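Local coordinates for putative oxidoreductase molybdopterin-binding subunit (Sulfolobus tokodaii, PDB 4ZOH), which binds a pterin cytosine dinucleotide and probably forms the molybdenum-cofactor subunit of an oxidoreductase of the xanthine dehydrogenase and aldehyde oxidase family, at residues 78-83 / 98-103; 357-362 / 391-396; 406-411 / 570-575. All blocks are in the same frame, centred on the assembly; numbering follows the deposited sequence.

From the N terminus, contact 1 closes a short excursion through helix 88-95, joining two sheets in the range of the hammerhead domain. Contact 2 closes a span of 28 residues and pairs helix 358-365 with helix 385-401. Contact 3 closes the longest span, 158 residues, bringing strand 405-412 beside strand 568-577. The three follow one another in series, with neither nesting nor crossing. Contact 1 lies across the centre of the chain from the others, its centre about 56 Å from that of contact 2. Contacts 2 and 3 have centres about 9 Å apart and form one layered unit: the Q358 amide is hydrogen-bonded to V406 O and V408 N, linking helix to strand.

Contact 1: 78-83 / 98-103; sequences QPIAIV and VEVEYE
Within the α/β hammerhead region, strands of two sheets meet here, I80, A81 and V83 of strand 79-85 packing against V98, V100 and Y102 at and just before strand 100-104. The chains run nearly antiparallel but belong to separate sheets: the nearest CA pair, that of A81 and V98, is 8.1 Å apart, too far for backbone pairing. I80 and A81 both lie opposite V37 of strand 32-38 in a classic beta bulge, and both therefore point at the second sheet. The chi1 of I80, 59°, sets CG1 in the crowded position between N and C, and an extended chi2 carries CD1 onward. The I80 side chain crosses those of V100 and Y102 at about a right angle, and its CD1 reaches V100 CG1 at 3.9 Å and Y102 OH at 3.5 Å. V100 CG1 sits 3.7 Å above the centre of the Y102 ring, while Y102 OH is hydrogen-bonded to K40 N, so the ring is packed on one face and tied at its hydroxyl, with Y41 meeting it edge-to-face. At the other end V83 CG1 presses on V98 CG2 at 3.5 Å, a tight fit. Between them the small A81 suits the space, its CB 4.2 Å from V98 CG1. Branched aliphatic side chains, with one alanine and the Y102 ring, thus pack between sheets joined by helix 88-95, in keeping with the α/β hammerhead fold.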
loop_
_atom_site.group_PDB
_atom_site.type_symbol
_atom_site.label_atom_id
_atom_site.label_comp_id
_atom_site.label_asym_id
_atom_site.label_seq_id
_atom_site.Cartn_x
_atom_site.Cartn_y
_atom_site.Cartn_z
ATOM N N GLN A 78 -9.511 5.440 29.574
ATOM C CA GLN A 78 -8.975 6.639 28.934
ATOM C C GLN A 78 -7.500 6.438 28.575
ATOM O O GLN A 78 -6.739 5.907 29.376
ATOM C CB GLN A 78 -9.149 7.903 29.742
ATOM C CG GLN A 78 -8.938 9.198 28.905
ATOM C CD GLN A 78 -9.077 10.412 29.802
ATOM O OE1 GLN A 78 -8.997 10.249 31.002
ATOM N NE2 GLN A 78 -9.359 11.594 29.248
ATOM N N PRO A 79 -7.123 6.806 27.341
ATOM C CA PRO A 79 -5.679 6.828 27.037
ATOM C C PRO A 79 -4.874 7.856 27.904
ATOM O O PRO A 79 -5.237 9.079 28.016
ATOM C CB PRO A 79 -5.632 7.224 25.539
ATOM C CG PRO A 79 -7.010 7.057 25.016
ATOM C CD PRO A 79 -7.952 7.264 26.194
ATOM N N ILE A 80 -3.824 7.330 28.506
ATOM C CA ILE A 80 -2.938 8.131 29.361
ATOM C C ILE A 80 -1.477 8.132 28.884
ATOM O O ILE A 80 -0.668 8.968 29.327
ATOM C CB ILE A 80 -3.085 7.727 30.869
ATOM C CG1 ILE A 80 -2.768 6.257 31.084
ATOM C CG2 ILE A 80 -4.493 8.100 31.305
ATOM C CD1 ILE A 80 -2.654 5.836 32.554
ATOM N N ALA A 81 -1.160 7.235 27.951
ATOM C CA ALA A 81 0.185 7.114 27.386
ATOM C C ALA A 81 0.098 6.377 26.045
ATOM O O ALA A 81 -0.888 5.625 25.808
ATOM C CB ALA A 81 1.081 6.318 28.345
ATOM N N ILE A 82 1.124 6.548 25.203
ATOM C CA ILE A 82 1.176 5.913 23.859
ATOM C C ILE A 82 2.523 5.209 23.728
ATOM O O ILE A 82 3.559 5.852 23.967
ATOM C CB ILE A 82 1.055 6.905 22.695
ATOM C CG1 ILE A 82 -0.059 7.917 22.884
ATOM C CG2 ILE A 82 0.885 6.130 21.394
ATOM C CD1 ILE A 82 0.386 9.277 23.351
ATOM N N VAL A 83 2.528 3.904 23.409
ATOM C CA VAL A 83 3.754 3.251 23.162
ATOM C C VAL A 83 3.874 2.982 21.661
ATOM O O VAL A 83 2.823 2.782 20.963
ATOM C CB VAL A 83 3.968 1.988 23.972
ATOM C CG1 VAL A 83 3.727 2.249 25.497
ATOM C CG2 VAL A 83 3.155 0.794 23.485
ATOM N N VAL A 98 5.416 0.611 31.011
ATOM C CA VAL A 98 5.127 2.017 31.228
ATOM C C VAL A 98 4.934 2.224 32.736
ATOM O O VAL A 98 4.491 1.315 33.414
ATOM C CB VAL A 98 3.941 2.506 30.416
ATOM C CG1 VAL A 98 3.724 4.012 30.599
ATOM C CG2 VAL A 98 4.136 2.176 28.927
ATOM N N GLU A 99 5.335 3.397 33.224
ATOM C CA GLU A 99 5.407 3.734 34.634
ATOM C C GLU A 99 4.452 4.869 34.915
ATOM O O GLU A 99 4.663 6.018 34.515
ATOM C CB GLU A 99 6.844 4.157 35.027
ATOM C CG GLU A 99 7.753 3.012 35.498
ATOM C CD GLU A 99 9.228 3.456 35.618
ATOM O OE1 GLU A 99 9.504 4.529 36.240
ATOM O OE2 GLU A 99 10.111 2.757 35.057
ATOM N N VAL A 100 3.358 4.538 35.591
ATOM C CA VAL A 100 2.281 5.526 35.790
ATOM C C VAL A 100 2.139 5.743 37.267
ATOM O O VAL A 100 2.108 4.789 38.042
ATOM C CB VAL A 100 0.902 5.069 35.216
ATOM C CG1 VAL A 100 -0.111 6.176 35.431
ATOM C CG2 VAL A 100 1.037 4.692 33.718
ATOM N N GLU A 101 2.046 6.991 37.642
ATOM C CA GLU A 101 1.806 7.258 39.026
ATOM C C GLU A 101 0.392 7.857 39.134
ATOM O O GLU A 101 0.072 8.930 38.545
ATOM C CB GLU A 101 2.945 8.114 39.638
ATOM C CG GLU A 101 2.508 9.038 40.797
ATOM C CD GLU A 101 3.452 10.235 41.082
ATOM O OE1 GLU A 101 2.951 11.398 41.176
ATOM O OE2 GLU A 101 4.689 10.018 41.198
ATOM N N TYR A 102 -0.448 7.147 39.890
ATOM C CA TYR A 102 -1.842 7.542 40.126
ATOM C C TYR A 102 -2.107 8.152 41.521
ATOM O O TYR A 102 -1.668 7.628 42.508
ATOM C CB TYR A 102 -2.738 6.306 40.006
ATOM C CG TYR A 102 -2.874 5.604 38.636
ATOM C CD1 TYR A 102 -3.772 6.078 37.673
ATOM C CD2 TYR A 102 -2.210 4.398 38.377
ATOM C CE1 TYR A 102 -3.975 5.362 36.463
ATOM C CE2 TYR A 102 -2.383 3.702 37.185
ATOM C CZ TYR A 102 -3.285 4.203 36.233
ATOM O OH TYR A 102 -3.505 3.510 35.073
ATOM N N GLU A 103 -2.851 9.235 41.559
ATOM C CA GLU A 103 -3.496 9.713 42.787
ATOM C C GLU A 103 -5.014 9.589 42.656
ATOM O O GLU A 103 -5.633 10.402 41.975
ATOM C CB GLU A 103 -3.101 11.172 43.055
ATOM C CG GLU A 103 -1.625 11.279 43.401
ATOM C CD GLU A 103 -1.072 12.698 43.290
ATOM O OE1 GLU A 103 -1.838 13.727 43.243
ATOM O OE2 GLU A 103 0.173 12.738 43.305
#

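Contact 2: 357-362 / 391-396; sequences DQYEIR and IGKKYY
Y359 and Y396 reach past each other in opposite directions between two nearly antiparallel helices, whose segment axes approach to 11.4 Å at 170°. Their rings are inclined by 35° and meet obliquely, with centroids 5.1 Å apart. A CH-pi contact accompanies this: Y359 CB stands over one face of the Y396 ring, 3.5 Å above its plane and offset toward the rim. On its own ring, Y359 receives K393 CA over one face. The Y359 hydroxyl is hydrogen-bonded to L389 O and crowds the backbone at G392, where a CB would clash with it; glycine therefore suits this place.

Y396 CG is anti to the backbone N (chi1 174°), which sends the ring across to the start of the other helix. There its OH donates to D357 OD1 at 2.7 Å, on the syn side of the carboxylate, with OD1 at the edge of the ring. D357 is the N-cap of helix 358-365: OD2 accepts from E360 N at 3.1 Å and weakly from Y359 N. Aspartate is apt here because its two oxygens divide the work, one capping and one gripping the partner helix. A leucine in place of Y396 would remove the hydroxyl and the ring, and would probably leave D357 OD1 without this donor and Y359 CB without the face it packs on. Alongside, the extended K393 chain meets a bent E360 in a salt bridge, NZ approaching E360 OE2 from its syn side at 2.6 Å.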
loop_
_atom_site.group_PDB
_atom_site.type_symbol
_atom_site.label_atom_id
_atom_site.label_comp_id
_atom_site.label_asym_id
_atom_site.label_seq_id
_atom_site.Cartn_x
_atom_site.Cartn_y
_atom_site.Cartn_z
ATOM N N ASP A 357 -57.016 -2.762 24.983
ATOM C CA ASP A 357 -56.221 -3.487 24.034
ATOM C C ASP A 357 -55.044 -2.647 23.516
ATOM O O ASP A 357 -55.246 -1.476 23.075
ATOM C CB ASP A 357 -57.082 -3.855 22.834
ATOM C CG ASP A 357 -56.326 -4.716 21.875
ATOM O OD1 ASP A 357 -55.993 -5.845 22.262
ATOM O OD2 ASP A 357 -56.055 -4.237 20.771
ATOM N N GLN A 358 -53.859 -3.257 23.522
ATOM C CA GLN A 358 -52.615 -2.580 23.088
ATOM C C GLN A 358 -52.662 -2.067 21.663
ATOM O O GLN A 358 -52.072 -1.004 21.372
ATOM C CB GLN A 358 -51.395 -3.440 23.349
ATOM C CG GLN A 358 -51.184 -4.628 22.421
ATOM C CD GLN A 358 -49.932 -5.352 22.791
ATOM O OE1 GLN A 358 -48.839 -4.776 22.802
ATOM N NE2 GLN A 358 -50.067 -6.617 23.125
ATOM N N TYR A 359 -53.425 -2.739 20.770
ATOM C CA TYR A 359 -53.559 -2.180 19.418
ATOM C C TYR A 359 -54.612 -1.040 19.368
ATOM O O TYR A 359 -54.435 0.027 18.673
ATOM C CB TYR A 359 -53.848 -3.265 18.362
ATOM C CG TYR A 359 -53.201 -2.937 17.017
ATOM C CD1 TYR A 359 -51.952 -3.532 16.630
ATOM C CD2 TYR A 359 -53.787 -2.017 16.158
ATOM C CE1 TYR A 359 -51.355 -3.177 15.419
ATOM C CE2 TYR A 359 -53.207 -1.676 14.959
ATOM C CZ TYR A 359 -51.991 -2.271 14.603
ATOM O OH TYR A 359 -51.423 -1.914 13.395
ATOM N N GLU A 360 -55.700 -1.252 20.119
ATOM C CA GLU A 360 -56.839 -0.288 20.089
ATOM C C GLU A 360 -56.384 1.093 20.629
ATOM O O GLU A 360 -56.656 2.151 20.030
ATOM C CB GLU A 360 -58.106 -0.848 20.865
ATOM C CG GLU A 360 -58.891 -1.945 20.116
ATOM C CD GLU A 360 -59.506 -1.484 18.791
ATOM O OE1 GLU A 360 -60.025 -0.349 18.714
ATOM O OE2 GLU A 360 -59.454 -2.250 17.805
ATOM N N ILE A 361 -55.638 1.068 21.725
ATOM C CA ILE A 361 -55.146 2.341 22.315
ATOM C C ILE A 361 -54.353 3.178 21.289
ATOM O O ILE A 361 -54.541 4.423 21.207
ATOM C CB ILE A 361 -54.386 2.086 23.615
ATOM C CG1 ILE A 361 -54.495 3.330 24.504
ATOM C CG2 ILE A 361 -52.971 1.640 23.301
ATOM C CD1 ILE A 361 -54.108 3.061 25.944
ATOM N N ARG A 362 -53.580 2.492 20.425
ATOM C CA ARG A 362 -52.811 3.180 19.417
ATOM C C ARG A 362 -53.697 3.733 18.292
ATOM O O ARG A 362 -53.473 4.857 17.784
ATOM C CB ARG A 362 -51.620 2.259 18.903
ATOM C CG ARG A 362 -50.608 1.872 19.991
ATOM C CD ARG A 362 -49.486 0.913 19.492
ATOM N NE ARG A 362 -48.346 0.988 20.400
ATOM C CZ ARG A 362 -48.274 0.403 21.593
ATOM N NH1 ARG A 362 -49.254 -0.395 22.044
ATOM N NH2 ARG A 362 -47.197 0.593 22.351
ATOM N N ILE A 391 -53.628 -1.327 8.215
ATOM C CA ILE A 391 -52.910 -2.392 7.511
ATOM C C ILE A 391 -52.268 -3.363 8.512
ATOM O O ILE A 391 -52.293 -4.586 8.341
ATOM C CB ILE A 391 -51.849 -1.830 6.524
ATOM C CG1 ILE A 391 -52.529 -1.223 5.294
ATOM C CG2 ILE A 391 -50.873 -2.929 6.100
ATOM C CD1 ILE A 391 -51.705 -0.199 4.504
ATOM N N GLY A 392 -51.676 -2.823 9.569
ATOM C CA GLY A 392 -50.969 -3.683 10.507
ATOM C C GLY A 392 -51.797 -4.463 11.468
ATOM O O GLY A 392 -51.298 -5.446 12.096
ATOM N N LYS A 393 -53.043 -4.000 11.678
ATOM C CA LYS A 393 -53.994 -4.752 12.561
ATOM C C LYS A 393 -54.224 -6.229 12.096
ATOM O O LYS A 393 -54.361 -7.149 12.922
ATOM C CB LYS A 393 -55.337 -4.013 12.671
ATOM C CG LYS A 393 -56.143 -4.471 13.896
ATOM C CD LYS A 393 -57.455 -3.719 13.900
ATOM C CE LYS A 393 -58.215 -3.802 15.205
ATOM N NZ LYS A 393 -59.144 -2.608 15.202
ATOM N N LYS A 394 -54.268 -6.422 10.770
ATOM C CA LYS A 394 -54.481 -7.751 10.201
ATOM C C LYS A 394 -53.410 -8.733 10.749
ATOM O O LYS A 394 -53.795 -9.807 11.190
ATOM C CB LYS A 394 -54.719 -7.720 8.656
ATOM C CG LYS A 394 -53.535 -7.518 7.709
ATOM C CD LYS A 394 -53.901 -7.067 6.282
ATOM C CE LYS A 394 -54.972 -5.963 6.239
ATOM N NZ LYS A 394 -54.759 -4.935 5.159
ATOM N N TYR A 395 -52.124 -8.314 10.871
ATOM C CA TYR A 395 -51.048 -9.171 11.483
ATOM C C TYR A 395 -51.175 -9.303 12.973
ATOM O O TYR A 395 -50.816 -10.318 13.542
ATOM C CB TYR A 395 -49.632 -8.673 11.146
ATOM C CG TYR A 395 -49.408 -8.560 9.649
ATOM C CD1 TYR A 395 -49.002 -9.681 8.870
ATOM C CD2 TYR A 395 -49.626 -7.332 8.992
ATOM C CE1 TYR A 395 -48.830 -9.548 7.482
ATOM C CE2 TYR A 395 -49.467 -7.215 7.619
ATOM C CZ TYR A 395 -49.057 -8.315 6.886
ATOM O OH TYR A 395 -48.901 -8.118 5.545
ATOM N N TYR A 396 -51.692 -8.267 13.631
ATOM C CA TYR A 396 -51.900 -8.320 15.082
ATOM C C TYR A 396 -52.964 -9.378 15.417
ATOM O O TYR A 396 -52.799 -10.181 16.346
ATOM C CB TYR A 396 -52.428 -6.941 15.561
ATOM C CG TYR A 396 -52.801 -6.933 17.025
ATOM C CD1 TYR A 396 -51.821 -7.099 18.018
ATOM C CD2 TYR A 396 -54.125 -6.740 17.434
ATOM C CE1 TYR A 396 -52.148 -7.074 19.376
ATOM C CE2 TYR A 396 -54.458 -6.726 18.814
ATOM C CZ TYR A 396 -53.465 -6.874 19.755
ATOM O OH TYR A 396 -53.780 -6.884 21.086
#

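Contact 3: 406-411 / 570-575; sequences VGVSSY and VHLALV
Backbone hydrogen bonds join V406-Y411 and V570-V575 as antiparallel neighbours in a sheet of the molybdopterin cofactor-binding domain. G407 and A573 form one hydrogen-bonded pair, G407 N to A573 O 3.0 Å and A573 N to G407 O 2.9 Å; S409 and H571 form the next. CA-H...O contacts, such as V406 CA to A573 O, supplement them.

Apolar contacts come from the non-hydrogen-bonded pairs. V408 CG1 lies 4.0 Å from L572 CD2, the two side chains side by side, and V406 CG2 meets L574 CD1 at 3.7 Å. Beta-branched valines, and leucines that reach across to them, suit this buried face.

The aromatic contact is an offset edge-to-face pair: the edge of Y411 is turned to the face of H571, planes at 87°, with Y411 CE2 3.6 Å from H571 NE2. H571 ND1 is hydrogen-bonded with Y588 OH and H571 NE2 with D592 OD1, which fixes the rotation of the imidazole. The Y411 side chain is about 10 Å from the bound pterin cytosine dinucleotide.

Helix 673-688 covers the face bearing S409 and H571, helices 358-365 and 385-401 cover that of V408 and V570, and strand 583-593 continues the sheet beyond strand 568-577.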
loop_
_atom_site.group_PDB
_atom_site.type_symbol
_atom_site.label_atom_id
_atom_site.label_comp_id
_atom_site.label_asym_id
_atom_site.label_seq_id
_atom_site.Cartn_x
_atom_site.Cartn_y
_atom_site.Cartn_z
ATOM N N VAL A 406 -48.227 -11.405 22.518
ATOM C CA VAL A 406 -48.011 -10.419 21.485
ATOM C C VAL A 406 -47.584 -9.069 22.078
ATOM O O VAL A 406 -48.081 -8.695 23.137
ATOM C CB VAL A 406 -49.240 -10.259 20.620
ATOM C CG1 VAL A 406 -48.946 -9.300 19.452
ATOM C CG2 VAL A 406 -49.695 -11.650 20.104
ATOM N N GLY A 407 -46.667 -8.364 21.391
ATOM C CA GLY A 407 -46.355 -6.992 21.737
ATOM C C GLY A 407 -46.340 -6.246 20.482
ATOM O O GLY A 407 -45.975 -6.792 19.412
ATOM N N VAL A 408 -46.810 -5.011 20.563
ATOM C CA VAL A 408 -46.722 -4.130 19.405
ATOM C C VAL A 408 -46.076 -2.813 19.809
ATOM O O VAL A 408 -46.071 -2.485 21.016
ATOM C CB VAL A 408 -48.088 -3.943 18.705
ATOM C CG1 VAL A 408 -48.953 -5.184 18.930
ATOM C CG2 VAL A 408 -48.855 -2.731 19.146
ATOM N N SER A 409 -45.563 -2.066 18.816
ATOM C CA SER A 409 -45.246 -0.670 19.045
ATOM C C SER A 409 -45.278 0.028 17.709
ATOM O O SER A 409 -45.137 -0.571 16.626
ATOM C CB SER A 409 -43.887 -0.472 19.832
ATOM O OG SER A 409 -42.803 -0.734 18.962
ATOM N N SER A 410 -45.517 1.311 17.781
ATOM C CA SER A 410 -45.553 2.093 16.611
ATOM C C SER A 410 -44.457 3.180 16.761
ATOM O O SER A 410 -44.172 3.607 17.887
ATOM C CB SER A 410 -46.896 2.707 16.553
ATOM O OG SER A 410 -46.996 3.208 15.274
ATOM N N TYR A 411 -43.803 3.561 15.670
ATOM C CA TYR A 411 -42.709 4.474 15.803
ATOM C C TYR A 411 -42.883 5.524 14.748
ATOM O O TYR A 411 -43.551 5.315 13.718
ATOM C CB TYR A 411 -41.324 3.730 15.682
ATOM C CG TYR A 411 -40.979 3.383 14.268
ATOM C CD1 TYR A 411 -40.315 4.296 13.458
ATOM C CD2 TYR A 411 -41.424 2.133 13.677
ATOM C CE1 TYR A 411 -40.051 4.005 12.110
ATOM C CE2 TYR A 411 -41.128 1.818 12.346
ATOM C CZ TYR A 411 -40.441 2.739 11.578
ATOM O OH TYR A 411 -40.178 2.487 10.254
ATOM N N VAL A 570 -45.335 0.161 12.175
ATOM C CA VAL A 570 -45.806 -0.624 13.318
ATOM C C VAL A 570 -45.117 -2.009 13.244
ATOM O O VAL A 570 -45.018 -2.579 12.147
ATOM C CB VAL A 570 -47.378 -0.679 13.369
ATOM C CG1 VAL A 570 -47.968 -1.115 12.009
ATOM C CG2 VAL A 570 -47.853 -1.668 14.428
ATOM N N HIS A 571 -44.655 -2.529 14.390
ATOM C CA HIS A 571 -43.900 -3.739 14.437
ATOM C C HIS A 571 -44.611 -4.538 15.481
ATOM O O HIS A 571 -45.270 -3.967 16.338
ATOM C CB HIS A 571 -42.399 -3.519 14.839
ATOM C CG HIS A 571 -41.567 -2.889 13.743
ATOM N ND1 HIS A 571 -40.209 -3.147 13.587
ATOM C CD2 HIS A 571 -41.898 -2.015 12.753
ATOM C CE1 HIS A 571 -39.782 -2.525 12.495
ATOM N NE2 HIS A 571 -40.761 -1.783 12.002
ATOM N N LEU A 572 -44.469 -5.869 15.394
ATOM C CA LEU A 572 -45.213 -6.795 16.194
ATOM C C LEU A 572 -44.363 -8.012 16.448
ATOM O O LEU A 572 -43.635 -8.430 15.570
ATOM C CB LEU A 572 -46.448 -7.226 15.383
ATOM C CG LEU A 572 -47.402 -6.155 14.951
ATOM C CD1 LEU A 572 -47.234 -5.950 13.491
ATOM C CD2 LEU A 572 -48.825 -6.667 15.166
ATOM N N ALA A 573 -44.429 -8.551 17.646
ATOM C CA ALA A 573 -43.689 -9.751 17.954
ATOM C C ALA A 573 -44.557 -10.714 18.743
ATOM O O ALA A 573 -45.456 -10.276 19.445
ATOM C CB ALA A 573 -42.459 -9.423 18.748
ATOM N N LEU A 574 -44.239 -12.002 18.655
ATOM C CA LEU A 574 -44.913 -13.054 19.399
ATOM C C LEU A 574 -43.813 -13.742 20.096
ATOM O O LEU A 574 -42.852 -14.193 19.444
ATOM C CB LEU A 574 -45.636 -14.080 18.437
ATOM C CG LEU A 574 -46.402 -15.282 19.103
ATOM C CD1 LEU A 574 -47.727 -14.807 19.651
ATOM C CD2 LEU A 574 -46.706 -16.408 18.087
ATOM N N VAL A 575 -43.931 -13.892 21.394
ATOM C CA VAL A 575 -42.801 -14.486 22.138
ATOM C C VAL A 575 -43.329 -15.534 23.059
ATOM O O VAL A 575 -44.521 -15.527 23.331
ATOM C CB VAL A 575 -42.062 -13.421 23.032
ATOM C CG1 VAL A 575 -41.562 -12.211 22.224
ATOM C CG2 VAL A 575 -42.910 -12.937 24.221
#